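Local structure of cutinase-like protein (Cryptococcus sp., 2CZQ) at residues 105-116 / 149-160. The protein probably hydrolyses carboxylic esters, as a cutinase-like enzyme of the alpha/beta hydrolase fold. Numbering follows the deposited sequence. Where two conformers were deposited one is given.
Sequences FNAVKGVFLIGN and VPSGWVSKTLDV
Val111 to Ile114 pair in parallel with Thr157 to Val160, and the axes of strands 108-114 and 157-160 run 4.7 Å apart at 7°. They are neighbours in the parallel sheet of the alpha/beta hydrolase fold, with strand 78-84 on the far side of 108-114. Five backbone hydrogen bonds join the two segments, from Val111 N to Lys156 O through to Gly115 N to Val160 O.

Before the strands pair, Lys156 reaches back to the end of helix 103-107. Beyond CG its chain is fully extended, which lets NZ donate hydrogen bonds to Phe105 O at 2.7 Å and to Val108 O at 2.8 Å. The same NZ sits over the centre of the Phe105 ring, 3.5 Å from its centroid, a cation-pi contact. Two carbonyls and a ring face thus grip one ammonium. The Phe105 ring turns its edge to the face of Trp153, planes at 76°. Val108 CG1 meets the indole edge at Trp153 CZ3, 3.6 Å away.

On the sheet face of Phe112, its CE1 touches Val160 CG2 at 3.6 Å; helix 187-200 packs against Leu158 and Val160 here. Leu113 lies on the other face and packs on Val92 of helix 86-98. At the C-terminal end, one water bridges Asn116 N, Val160 O and Asp159 OD1. Asn116 ND2 donates to Asp159 OD2 at 2.8 Å, nearly straight at 173°, from above the carboxylate plane.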
ATOM      1  N   PHE A 105       6.253  10.495  -8.895  1.00  8.42           N
ATOM      2  CA  PHE A 105       5.272   9.646  -9.555  1.00  8.34           C
ATOM      3  C   PHE A 105       5.951   8.555 -10.379  1.00  7.98           C
ATOM      4  O   PHE A 105       5.592   7.384 -10.288  1.00  8.10           O
ATOM      5  CB  PHE A 105       4.359  10.477 -10.456  1.00  8.71           C
ATOM      6  CG  PHE A 105       3.371   9.650 -11.224  1.00  8.82           C
ATOM      7  CD1 PHE A 105       2.194   9.221 -10.619  1.00  9.48           C
ATOM      8  CD2 PHE A 105       3.621   9.276 -12.543  1.00  9.50           C
ATOM      9  CE1 PHE A 105       1.273   8.452 -11.315  1.00 10.18           C
ATOM     10  CE2 PHE A 105       2.703   8.500 -13.247  1.00 10.03           C
ATOM     11  CZ  PHE A 105       1.528   8.086 -12.630  1.00 10.29           C
ATOM     12  N   ASN A 106       6.929   8.943 -11.194  1.00  8.24           N
ATOM     13  CA  ASN A 106       7.607   7.995 -12.065  1.00  8.52           C
ATOM     14  C   ASN A 106       8.352   6.905 -11.295  1.00  7.85           C
ATOM     15  O   ASN A 106       8.410   5.760 -11.739  1.00  8.47           O
ATOM     16  CB  ASN A 106       8.572   8.722 -13.003  1.00  9.15           C
ATOM     17  CG  ASN A 106       7.861   9.551 -14.062  1.00 10.91           C
ATOM     18  OD1 ASN A 106       6.683   9.344 -14.363  1.00 12.59           O
ATOM     19  ND2 ASN A 106       8.586  10.501 -14.637  1.00 12.80           N
ATOM     20  N   ALA A 107       8.912   7.266 -10.142  1.00  7.19           N
ATOM     21  CA  ALA A 107       9.712   6.341  -9.339  1.00  6.81           C
ATOM     22  C   ALA A 107       8.865   5.320  -8.583  1.00  6.31           C
ATOM     23  O   ALA A 107       9.348   4.227  -8.252  1.00  6.32           O
ATOM     24  CB  ALA A 107      10.594   7.110  -8.366  1.00  7.21           C
ATOM     25  N   VAL A 108       7.617   5.683  -8.288  1.00  6.06           N
ATOM     26  CA  VAL A 108       6.716   4.767  -7.599  1.00  6.00           C
ATOM     27  C   VAL A 108       6.133   3.805  -8.627  1.00  5.94           C
ATOM     28  O   VAL A 108       5.273   4.172  -9.439  1.00  6.35           O
ATOM     29  CB  VAL A 108       5.602   5.499  -6.825  1.00  5.92           C
ATOM     30  CG1 VAL A 108       4.681   4.486  -6.161  1.00  6.18           C
ATOM     31  CG2 VAL A 108       6.201   6.427  -5.771  1.00  6.31           C
ATOM     32  N   LYS A 109       6.625   2.572  -8.600  1.00  5.90           N
ATOM     33  CA  LYS A 109       6.218   1.576  -9.583  1.00  5.97           C
ATOM     34  C   LYS A 109       4.911   0.887  -9.229  1.00  5.53           C
ATOM     35  O   LYS A 109       4.251   0.339 -10.108  1.00  5.92           O
ATOM     36  CB  LYS A 109       7.320   0.537  -9.805  1.00  6.26           C
ATOM     37  CG  LYS A 109       8.681   1.127 -10.186  1.00  7.58           C
ATOM     38  CD  LYS A 109       8.623   2.048 -11.408  1.00  9.75           C
ATOM     39  CE  LYS A 109       9.984   2.691 -11.661  1.00 11.02           C
ATOM     40  NZ  LYS A 109       9.959   3.750 -12.710  1.00 12.73           N
ATOM     41  N   GLY A 110       4.541   0.894  -7.952  1.00  5.52           N
ATOM     42  CA  GLY A 110       3.311   0.262  -7.528  1.00  5.32           C
ATOM     43  C   GLY A 110       2.891   0.737  -6.165  1.00  5.07           C
ATOM     44  O   GLY A 110       3.725   1.146  -5.357  1.00  5.36           O
ATOM     45  N   VAL A 111       1.586   0.669  -5.924  1.00  4.88           N
ATOM     46  CA  VAL A 111       0.982   0.999  -4.642  1.00  4.96           C
ATOM     47  C   VAL A 111       0.119  -0.196  -4.249  1.00  4.73           C
ATOM     48  O   VAL A 111      -0.718  -0.647  -5.042  1.00  5.24           O
ATOM     49  CB  VAL A 111       0.117   2.271  -4.738  1.00  5.03           C
ATOM     50  CG1 VAL A 111      -0.535   2.577  -3.399  1.00  5.53           C
ATOM     51  CG2 VAL A 111       0.951   3.457  -5.207  1.00  5.65           C
ATOM     52  N   PHE A 112       0.345  -0.719  -3.048  1.00  4.53           N
ATOM     53  CA  PHE A 112      -0.351  -1.899  -2.574  1.00  4.53           C
ATOM     54  C   PHE A 112      -0.999  -1.581  -1.239  1.00  4.26           C
ATOM     55  O   PHE A 112      -0.310  -1.277  -0.263  1.00  4.92           O
ATOM     56  CB  PHE A 112       0.631  -3.063  -2.441  1.00  4.85           C
ATOM     57  CG  PHE A 112      -0.016  -4.341  -2.006  1.00  5.23           C
ATOM     58  CD1 PHE A 112      -0.623  -5.187  -2.928  1.00  6.06           C
ATOM     59  CD2 PHE A 112      -0.034  -4.695  -0.660  1.00  6.16           C
ATOM     60  CE1 PHE A 112      -1.237  -6.359  -2.512  1.00  6.91           C
ATOM     61  CE2 PHE A 112      -0.643  -5.863  -0.239  1.00  7.47           C
ATOM     62  CZ  PHE A 112      -1.241  -6.696  -1.162  1.00  7.35           C
ATOM     63  N   LEU A 113      -2.325  -1.635  -1.213  1.00  4.42           N
ATOM     64  CA  LEU A 113      -3.105  -1.246  -0.041  1.00  4.52           C
ATOM     65  C   LEU A 113      -3.912  -2.417   0.472  1.00  4.45           C
ATOM     66  O   LEU A 113      -4.421  -3.210  -0.323  1.00  4.85           O
ATOM     67  CB  LEU A 113      -4.058  -0.096  -0.388  1.00  4.80           C
ATOM     68  CG  LEU A 113      -3.439   1.117  -1.086  1.00  4.98           C
ATOM     69  CD1 LEU A 113      -4.509   2.075  -1.559  1.00  6.31           C
ATOM     70  CD2 LEU A 113      -2.439   1.828  -0.182  1.00  6.01           C
ATOM     71  N   ILE A 114      -4.023  -2.527   1.795  1.00  4.58           N
ATOM     72  CA  ILE A 114      -4.895  -3.512   2.426  1.00  4.74           C
ATOM     73  C   ILE A 114      -5.732  -2.845   3.501  1.00  4.38           C
ATOM     74  O   ILE A 114      -5.248  -1.988   4.247  1.00  4.55           O
ATOM     75  CB  ILE A 114      -4.106  -4.712   3.026  1.00  4.93           C
ATOM     76  CG1 ILE A 114      -2.831  -4.242   3.738  1.00  5.14           C
ATOM     77  CG2 ILE A 114      -3.793  -5.734   1.944  1.00  5.56           C
ATOM     78  CD1 ILE A 114      -2.181  -5.305   4.606  1.00  5.69           C
ATOM     79  N   GLY A 115      -7.001  -3.229   3.575  1.00  4.62           N
ATOM     80  CA  GLY A 115      -7.883  -2.678   4.592  1.00  4.92           C
ATOM     81  C   GLY A 115      -7.981  -1.160   4.541  1.00  4.67           C
ATOM     82  O   GLY A 115      -7.881  -0.479   5.560  1.00  4.94           O
ATOM     83  N   ASN A 116      -8.193  -0.632   3.341  1.00  4.66           N
ATOM     84  CA  ASN A 116      -8.106   0.801   3.083  1.00  4.63           C
ATOM     85  C   ASN A 116      -9.359   1.564   3.511  1.00  4.58           C
ATOM     86  O   ASN A 116     -10.416   1.372   2.917  1.00  4.55           O
ATOM     87  CB  ASN A 116      -7.884   0.988   1.580  1.00  4.96           C
ATOM     88  CG  ASN A 116      -7.718   2.429   1.176  1.00  4.59           C
ATOM     89  OD1 ASN A 116      -7.491   3.316   2.008  1.00  5.11           O
ATOM     90  ND2 ASN A 116      -7.821   2.678  -0.127  1.00  5.26           N
ATOM     91  N   VAL A 149      -7.824   6.880  -4.060  1.00  6.29           N
ATOM     92  CA  VAL A 149      -6.703   6.753  -4.982  1.00  6.27           C
ATOM     93  C   VAL A 149      -7.033   7.591  -6.221  1.00  6.52           C
ATOM     94  O   VAL A 149      -8.070   7.367  -6.845  1.00  7.12           O
ATOM     95  CB  VAL A 149      -6.504   5.274  -5.398  1.00  6.22           C
ATOM     96  CG1 VAL A 149      -5.452   5.145  -6.492  1.00  6.85           C
ATOM     97  CG2 VAL A 149      -6.137   4.413  -4.196  1.00  6.65           C
ATOM     98  N   PRO A 150      -6.199   8.571  -6.577  1.00  6.57           N
ATOM     99  CA  PRO A 150      -6.490   9.380  -7.771  1.00  7.06           C
ATOM    100  C   PRO A 150      -6.509   8.540  -9.043  1.00  7.24           C
ATOM    101  O   PRO A 150      -5.781   7.553  -9.157  1.00  6.91           O
ATOM    102  CB  PRO A 150      -5.345  10.393  -7.807  1.00  7.36           C
ATOM    103  CG  PRO A 150      -4.835  10.431  -6.406  1.00  7.26           C
ATOM    104  CD  PRO A 150      -4.973   9.021  -5.889  1.00  6.58           C
ATOM    105  N   SER A 151      -7.341   8.942  -9.997  1.00  7.84           N
ATOM    106  CA  SER A 151      -7.498   8.202 -11.247  1.00  8.54           C
ATOM    107  C   SER A 151      -6.164   7.879 -11.927  1.00  7.89           C
ATOM    108  O   SER A 151      -5.984   6.781 -12.444  1.00  7.97           O
ATOM    109  CB  SER A 151      -8.452   8.924 -12.202  0.65  9.40           C
ATOM    110  OG  SER A 151      -7.924  10.170 -12.602  0.65 11.04           O
ATOM    111  N   GLY A 152      -5.226   8.825 -11.902  1.00  7.55           N
ATOM    112  CA  GLY A 152      -3.936   8.657 -12.558  1.00  7.24           C
ATOM    113  C   GLY A 152      -2.985   7.681 -11.881  1.00  6.76           C
ATOM    114  O   GLY A 152      -1.930   7.370 -12.438  1.00  7.47           O
ATOM    115  N   TRP A 153      -3.359   7.204 -10.692  1.00  6.38           N
ATOM    116  CA  TRP A 153      -2.596   6.203  -9.945  1.00  6.11           C
ATOM    117  C   TRP A 153      -3.200   4.801 -10.034  1.00  6.17           C
ATOM    118  O   TRP A 153      -2.538   3.815  -9.695  1.00  6.23           O
ATOM    119  CB  TRP A 153      -2.525   6.597  -8.472  1.00  6.08           C
ATOM    120  CG  TRP A 153      -1.545   7.673  -8.154  1.00  5.86           C
ATOM    121  CD1 TRP A 153      -1.774   9.017  -8.123  1.00  6.46           C
ATOM    122  CD2 TRP A 153      -0.175   7.495  -7.805  1.00  5.85           C
ATOM    123  NE1 TRP A 153      -0.627   9.688  -7.770  1.00  6.44           N
ATOM    124  CE2 TRP A 153       0.371   8.772  -7.566  1.00  5.99           C
ATOM    125  CE3 TRP A 153       0.655   6.374  -7.662  1.00  6.48           C
ATOM    126  CZ2 TRP A 153       1.707   8.961  -7.196  1.00  6.92           C
ATOM    127  CZ3 TRP A 153       1.978   6.561  -7.296  1.00  7.73           C
ATOM    128  CH2 TRP A 153       2.490   7.845  -7.065  1.00  7.60           C
ATOM    129  N   VAL A 154      -4.457   4.706 -10.461  1.00  6.41           N
ATOM    130  CA  VAL A 154      -5.198   3.451 -10.383  1.00  6.62           C
ATOM    131  C   VAL A 154      -4.507   2.299 -11.123  1.00  6.72           C
ATOM    132  O   VAL A 154      -4.483   1.173 -10.627  1.00  6.60           O
ATOM    133  CB  VAL A 154      -6.659   3.644 -10.850  1.00  6.76           C
ATOM    134  CG1 VAL A 154      -7.370   2.309 -11.019  1.00  7.55           C
ATOM    135  CG2 VAL A 154      -7.416   4.524  -9.860  1.00  7.77           C
ATOM    136  N   SER A 155      -3.932   2.582 -12.291  1.00  6.90           N
ATOM    137  CA  SER A 155      -3.347   1.531 -13.121  1.00  7.81           C
ATOM    138  C   SER A 155      -2.131   0.838 -12.503  1.00  7.70           C
ATOM    139  O   SER A 155      -1.762  -0.252 -12.938  1.00  9.26           O
ATOM    140  CB  SER A 155      -3.004   2.061 -14.510  1.00  8.48           C
ATOM    141  OG  SER A 155      -1.891   2.928 -14.459  1.00  9.37           O
ATOM    142  N   LYS A 156      -1.514   1.457 -11.499  1.00  7.03           N
ATOM    143  CA  LYS A 156      -0.396   0.815 -10.809  1.00  6.80           C
ATOM    144  C   LYS A 156      -0.671   0.630  -9.314  1.00  5.97           C
ATOM    145  O   LYS A 156       0.250   0.513  -8.512  1.00  5.75           O
ATOM    146  CB  LYS A 156       0.927   1.539 -11.079  1.00  7.29           C
ATOM    147  CG  LYS A 156       0.980   2.963 -10.587  1.00  7.96           C
ATOM    148  CD  LYS A 156       2.282   3.612 -11.027  1.00  9.17           C
ATOM    149  CE  LYS A 156       2.283   5.092 -10.702  1.00  8.72           C
ATOM    150  NZ  LYS A 156       3.592   5.734 -11.029  1.00  8.08           N
ATOM    151  N   THR A 157      -1.952   0.572  -8.962  1.00  5.88           N
ATOM    152  CA  THR A 157      -2.392   0.316  -7.601  1.00  5.62           C
ATOM    153  C   THR A 157      -3.135  -1.011  -7.537  1.00  5.48           C
ATOM    154  O   THR A 157      -3.831  -1.404  -8.481  1.00  5.62           O
ATOM    155  CB  THR A 157      -3.311   1.464  -7.133  1.00  5.80           C
ATOM    156  OG1 THR A 157      -2.569   2.690  -7.117  1.00  5.99           O
ATOM    157  CG2 THR A 157      -3.775   1.275  -5.688  1.00  6.23           C
ATOM    158  N   LEU A 158      -2.980  -1.686  -6.407  1.00  5.50           N
ATOM    159  CA  LEU A 158      -3.817  -2.807  -6.042  1.00  5.97           C
ATOM    160  C   LEU A 158      -4.359  -2.488  -4.664  1.00  5.82           C
ATOM    161  O   LEU A 158      -3.584  -2.324  -3.715  1.00  6.36           O
ATOM    162  CB  LEU A 158      -3.005  -4.096  -5.989  0.50  7.00           C
ATOM    163  CG  LEU A 158      -3.059  -5.070  -7.163  0.50  7.06           C
ATOM    164  CD1 LEU A 158      -2.348  -6.350  -6.762  0.50  7.42           C
ATOM    165  CD2 LEU A 158      -4.480  -5.375  -7.629  0.50  7.72           C
ATOM    166  N   ASP A 159      -5.680  -2.340  -4.574  1.00  5.62           N
ATOM    167  CA  ASP A 159      -6.354  -2.044  -3.317  1.00  5.61           C
ATOM    168  C   ASP A 159      -7.133  -3.288  -2.892  1.00  5.39           C
ATOM    169  O   ASP A 159      -8.202  -3.599  -3.432  1.00  5.67           O
ATOM    170  CB  ASP A 159      -7.259  -0.820  -3.459  1.00  5.75           C
ATOM    171  CG  ASP A 159      -7.755  -0.304  -2.130  1.00  5.67           C
ATOM    172  OD1 ASP A 159      -7.459  -0.947  -1.093  1.00  6.71           O
ATOM    173  OD2 ASP A 159      -8.444   0.739  -2.046  1.00  6.53           O
ATOM    174  N   VAL A 160      -6.549  -4.008  -1.943  1.00  5.26           N
ATOM    175  CA  VAL A 160      -7.034  -5.308  -1.522  1.00  5.34           C
ATOM    176  C   VAL A 160      -7.931  -5.147  -0.305  1.00  4.79           C
ATOM    177  O   VAL A 160      -7.501  -4.658   0.746  1.00  4.95           O
ATOM    178  CB  VAL A 160      -5.858  -6.259  -1.215  1.00  5.65           C
ATOM    179  CG1 VAL A 160      -6.360  -7.648  -0.853  1.00  6.47           C
ATOM    180  CG2 VAL A 160      -4.883  -6.317  -2.388  1.00  6.52           C
TER
HETATM  181  O   HOH W   1      -8.671  -2.108   0.956  1.00  5.60           O